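Local coordinates for uncharacterized protein (Staphylococcus aureus subsp. aureus, PDB 4H0A) that is of unknown function but belongs to the CAP (cysteine-rich secretory protein) family, pairing a CAP domain with a CAP-associated N-terminal region, at residues K131-D141 with E181-E192. Numbering follows the deposited sequence.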
loop_
_atom_site.group_PDB
_atom_site.type_symbol
_atom_site.label_atom_id
_atom_site.label_comp_id
_atom_site.label_asym_id
_atom_site.label_seq_id
_atom_site.Cartn_x
_atom_site.Cartn_y
_atom_site.Cartn_z
ATOM N N LYS A 131 7.290 24.655 4.968
ATOM C CA LYS A 131 7.317 23.864 6.204
ATOM C C LYS A 131 8.294 22.710 6.052
ATOM O O LYS A 131 8.169 21.928 5.116
ATOM C CB LYS A 131 5.910 23.347 6.534
ATOM C CG LYS A 131 5.776 22.691 7.899
ATOM C CD LYS A 131 4.334 22.245 8.160
ATOM C CE LYS A 131 4.246 21.118 9.160
ATOM N NZ LYS A 131 2.853 20.613 9.311
ATOM N N LYS A 132 9.252 22.588 6.974
ATOM C CA LYS A 132 10.255 21.526 6.903
ATOM C C LYS A 132 9.686 20.181 7.363
ATOM O O LYS A 132 8.949 20.117 8.345
ATOM C CB LYS A 132 11.498 21.884 7.743
ATOM C CG LYS A 132 12.545 20.763 7.794
ATOM C CD LYS A 132 13.945 21.279 8.075
ATOM C CE LYS A 132 14.821 20.225 8.720
ATOM N NZ LYS A 132 16.265 20.573 8.637
ATOM N N TYR A 133 10.044 19.117 6.636
ATOM C CA TYR A 133 9.710 17.731 6.952
ATOM C C TYR A 133 10.997 16.935 6.977
ATOM O O TYR A 133 11.759 17.003 6.015
ATOM C CB TYR A 133 8.743 17.140 5.919
ATOM C CG TYR A 133 7.354 17.711 6.029
ATOM C CD1 TYR A 133 7.007 18.877 5.368
ATOM C CD2 TYR A 133 6.404 17.127 6.857
ATOM C CE1 TYR A 133 5.737 19.431 5.496
ATOM C CE2 TYR A 133 5.127 17.666 6.987
ATOM C CZ TYR A 133 4.799 18.827 6.312
ATOM O OH TYR A 133 3.538 19.358 6.442
ATOM N N GLU A 134 11.274 16.229 8.076
ATOM C CA GLU A 134 12.463 15.384 8.186
ATOM C C GLU A 134 12.043 14.029 8.718
ATOM O O GLU A 134 11.400 13.964 9.766
ATOM C CB GLU A 134 13.526 16.019 9.078
ATOM C CG GLU A 134 14.878 15.354 8.891
ATOM C CD GLU A 134 15.976 15.881 9.789
ATOM O OE1 GLU A 134 15.673 16.699 10.687
ATOM O OE2 GLU A 134 17.139 15.454 9.609
ATOM N N PHE A 135 12.356 12.955 7.983
ATOM C CA PHE A 135 11.972 11.603 8.381
ATOM C C PHE A 135 13.106 10.877 9.073
ATOM O O PHE A 135 14.254 10.997 8.655
ATOM C CB PHE A 135 11.534 10.779 7.165
ATOM C CG PHE A 135 10.223 11.207 6.559
ATOM C CD1 PHE A 135 9.049 11.166 7.300
ATOM C CD2 PHE A 135 10.146 11.574 5.226
ATOM C CE1 PHE A 135 7.827 11.499 6.720
ATOM C CE2 PHE A 135 8.924 11.921 4.655
ATOM C CZ PHE A 135 7.777 11.889 5.407
ATOM N N GLU A 136 12.765 10.095 10.113
ATOM C CA GLU A 136 13.700 9.254 10.870
ATOM C C GLU A 136 13.497 7.818 10.387
ATOM O O GLU A 136 12.626 7.127 10.915
ATOM C CB GLU A 136 13.425 9.387 12.384
ATOM C CG GLU A 136 13.668 10.778 12.946
ATOM C CD GLU A 136 15.104 11.250 12.849
ATOM O OE1 GLU A 136 16.015 10.457 13.180
ATOM O OE2 GLU A 136 15.320 12.408 12.428
ATOM N N LEU A 137 14.231 7.392 9.337
ATOM C CA LEU A 137 14.046 6.047 8.764
ATOM C C LEU A 137 14.668 4.956 9.652
ATOM O O LEU A 137 15.876 4.978 9.888
ATOM C CB LEU A 137 14.597 5.936 7.321
ATOM C CG LEU A 137 13.528 6.059 6.221
ATOM C CD1 LEU A 137 13.064 7.479 6.076
ATOM C CD2 LEU A 137 14.033 5.525 4.888
ATOM N N SER A 138 13.835 3.990 10.125
ATOM C CA SER A 138 14.283 2.865 10.964
ATOM C C SER A 138 15.099 1.857 10.151
ATOM O O SER A 138 15.210 2.003 8.931
ATOM C CB SER A 138 13.087 2.161 11.613
ATOM O OG SER A 138 12.297 1.423 10.691
ATOM N N ASP A 139 15.684 0.838 10.829
ATOM C CA ASP A 139 16.482 -0.201 10.152
ATOM C C ASP A 139 15.659 -0.942 9.109
ATOM O O ASP A 139 16.138 -1.158 7.997
ATOM C CB ASP A 139 17.067 -1.223 11.151
ATOM C CG ASP A 139 18.468 -0.893 11.620
ATOM O OD1 ASP A 139 19.272 -0.412 10.794
ATOM O OD2 ASP A 139 18.764 -1.123 12.817
ATOM N N GLU A 140 14.437 -1.338 9.490
ATOM C CA GLU A 140 13.479 -2.024 8.626
ATOM C C GLU A 140 13.120 -1.145 7.408
ATOM O O GLU A 140 13.023 -1.675 6.299
ATOM C CB GLU A 140 12.206 -2.375 9.435
ATOM C CG GLU A 140 11.126 -3.124 8.665
ATOM C CD GLU A 140 9.924 -3.523 9.504
ATOM O OE1 GLU A 140 10.115 -4.244 10.509
ATOM O OE2 GLU A 140 8.789 -3.135 9.142
ATOM N N ASP A 141 12.938 0.190 7.610
ATOM C CA ASP A 141 12.568 1.116 6.523
ATOM C C ASP A 141 13.640 1.199 5.429
ATOM O O ASP A 141 13.294 1.181 4.256
ATOM C CB ASP A 141 12.296 2.540 7.058
ATOM C CG ASP A 141 11.109 2.673 7.995
ATOM O OD1 ASP A 141 10.108 1.947 7.797
ATOM O OD2 ASP A 141 11.151 3.553 8.883
ATOM N N GLU A 181 2.942 10.602 4.974
ATOM C CA GLU A 181 3.813 10.495 6.153
ATOM C C GLU A 181 4.105 9.004 6.452
ATOM O O GLU A 181 3.707 8.497 7.499
ATOM C CB GLU A 181 3.138 11.212 7.342
ATOM C CG GLU A 181 4.036 11.455 8.542
ATOM C CD GLU A 181 3.295 12.044 9.726
ATOM O OE1 GLU A 181 2.491 12.982 9.518
ATOM O OE2 GLU A 181 3.526 11.578 10.864
ATOM N N PRO A 182 4.731 8.257 5.512
ATOM C CA PRO A 182 4.935 6.812 5.746
ATOM C C PRO A 182 6.067 6.455 6.710
ATOM O O PRO A 182 6.220 5.273 7.028
ATOM C CB PRO A 182 5.200 6.244 4.346
ATOM C CG PRO A 182 5.451 7.406 3.453
ATOM C CD PRO A 182 5.271 8.684 4.206
ATOM N N TYR A 183 6.855 7.440 7.176
ATOM C CA TYR A 183 7.939 7.214 8.124
ATOM C C TYR A 183 7.745 8.107 9.335
ATOM O O TYR A 183 6.982 9.079 9.290
ATOM C CB TYR A 183 9.297 7.497 7.471
ATOM C CG TYR A 183 9.454 6.891 6.098
ATOM C CD1 TYR A 183 9.837 5.566 5.940
ATOM C CD2 TYR A 183 9.208 7.640 4.952
ATOM C CE1 TYR A 183 9.976 4.999 4.677
ATOM C CE2 TYR A 183 9.344 7.083 3.683
ATOM C CZ TYR A 183 9.730 5.762 3.550
ATOM O OH TYR A 183 9.897 5.237 2.294
ATOM N N GLN A 184 8.426 7.768 10.426
ATOM C CA GLN A 184 8.362 8.550 11.652
ATOM C C GLN A 184 8.997 9.911 11.410
ATOM O O GLN A 184 10.071 9.986 10.810
ATOM C CB GLN A 184 9.081 7.814 12.800
ATOM C CG GLN A 184 8.863 8.445 14.175
ATOM C CD GLN A 184 9.531 7.657 15.279
ATOM O OE1 GLN A 184 10.419 6.825 15.047
ATOM N NE2 GLN A 184 9.136 7.918 16.517
ATOM N N LEU A 185 8.335 10.981 11.861
ATOM C CA LEU A 185 8.866 12.332 11.710
ATOM C C LEU A 185 9.778 12.673 12.866
ATOM O O LEU A 185 9.552 12.219 13.987
ATOM C CB LEU A 185 7.733 13.369 11.652
ATOM C CG LEU A 185 6.922 13.442 10.371
ATOM C CD1 LEU A 185 5.669 14.265 10.589
ATOM C CD2 LEU A 185 7.737 14.048 9.234
ATOM N N ASN A 186 10.772 13.526 12.606
ATOM C CA ASN A 186 11.674 14.012 13.639
ATOM C C ASN A 186 10.894 14.968 14.557
ATOM O O ASN A 186 9.902 15.555 14.118
ATOM C CB ASN A 186 12.869 14.711 12.990
ATOM C CG ASN A 186 13.982 15.092 13.943
ATOM O OD1 ASN A 186 14.010 14.706 15.118
ATOM N ND2 ASN A 186 14.951 15.833 13.439
ATOM N N SER A 187 11.327 15.111 15.824
ATOM C CA SER A 187 10.676 15.977 16.823
ATOM C C SER A 187 10.481 17.431 16.339
ATOM O O SER A 187 9.512 18.074 16.747
ATOM C CB SER A 187 11.475 15.986 18.123
ATOM O OG SER A 187 12.811 16.416 17.910
ATOM N N ASN A 188 11.397 17.944 15.487
ATOM C CA ASN A 188 11.300 19.301 14.927
ATOM C C ASN A 188 10.113 19.442 13.939
ATOM O O ASN A 188 9.571 20.538 13.802
ATOM C CB ASN A 188 12.621 19.722 14.235
ATOM C CG ASN A 188 13.088 18.865 13.062
ATOM O OD1 ASN A 188 12.311 18.186 12.382
ATOM N ND2 ASN A 188 14.382 18.917 12.768
ATOM N N SER A 189 9.728 18.350 13.255
ATOM C CA SER A 189 8.626 18.358 12.286
ATOM C C SER A 189 7.267 18.179 12.977
ATOM O O SER A 189 7.206 17.682 14.102
ATOM C CB SER A 189 8.826 17.255 11.250
ATOM O OG SER A 189 10.033 17.428 10.523
ATOM N N THR A 190 6.183 18.589 12.293
ATOM C CA THR A 190 4.803 18.479 12.782
ATOM C C THR A 190 3.965 17.757 11.734
ATOM O O THR A 190 4.056 18.083 10.550
ATOM C CB THR A 190 4.221 19.871 13.098
ATOM O OG1 THR A 190 5.101 20.564 13.986
ATOM C CG2 THR A 190 2.826 19.800 13.716
ATOM N N SER A 191 3.148 16.784 12.165
ATOM C CA SER A 191 2.278 16.016 11.270
ATOM C C SER A 191 1.162 16.914 10.699
ATOM O O SER A 191 0.638 17.773 11.416
ATOM C CB SER A 191 1.672 14.828 12.018
ATOM O OG SER A 191 0.762 14.086 11.224
ATOM N N GLU A 192 0.823 16.732 9.408
ATOM C CA GLU A 192 -0.225 17.524 8.749
ATOM C C GLU A 192 -1.608 17.248 9.326
ATOM O O GLU A 192 -1.884 16.122 9.746
ATOM C CB GLU A 192 -0.288 17.225 7.234
ATOM C CG GLU A 192 0.844 17.806 6.408
ATOM C CD GLU A 192 0.675 17.662 4.904
ATOM O OE1 GLU A 192 -0.370 17.135 4.458
ATOM O OE2 GLU A 192 1.589 18.099 4.167
HETATM O O HOH W 1 10.224 5.519 10.534
#
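Tyr183 turns a ring edge, led by CD2, onto one face of Phe135; with centroids 5.4 Å apart and planes at 67°, the pair is an edge-to-face stack. Leu137 covers one face of the Tyr183 ring, its CD1 making a CH-pi contact 3.9 Å from the centroid and 20° off the normal, while Pro182 CB lies over the opposite face. The Asp141 carboxylate sits at the edge of this ring, whose hydroxyl is hydrogen-bonded to Gln145 O and Gln156 NE2. In the plane of the Phe135 ring, Gln184 O lies at the edge; Leu185 CD2 approaches obliquely, 3.6 Å from Phe135 CE1. Phe135 also packs on Leu177 of helix 174-180.

About residues 184-185, a short, weakly bonded antiparallel edge strand lies beside strand 131-136, whose other neighbour is strand 125-128. Phe135 and Leu185 are a non-hydrogen-bonded pair, flanked by the backbone hydrogen bonds Asn186 N to Glu134 O and Glu136 N to Gln184 O (2.8 Å). A water extends the link, donating to Glu136 O and Asp141 OD2 and accepting from Gln184 N. Ser138 and Asp141 form a capping box at the start of helix 139-144.

Beyond the strand, a type I beta turn from Asn186 to Ser189 presents two side-chain amides to Glu134 OE1. Extended, with CG trans to the backbone N (chi1 -164°), Glu134 brings OE1 to Asn186 ND2 at 3.0 Å, met from above the carboxylate plane, and to Asn188 ND2 in a weak bond. Ser189 OG accepts from Glu134 N (3.0 Å) and donates to Asn188 OD1. Farther along, Lys131 NZ reaches Thr190 O at 3.1 Å, from above the carbonyl plane.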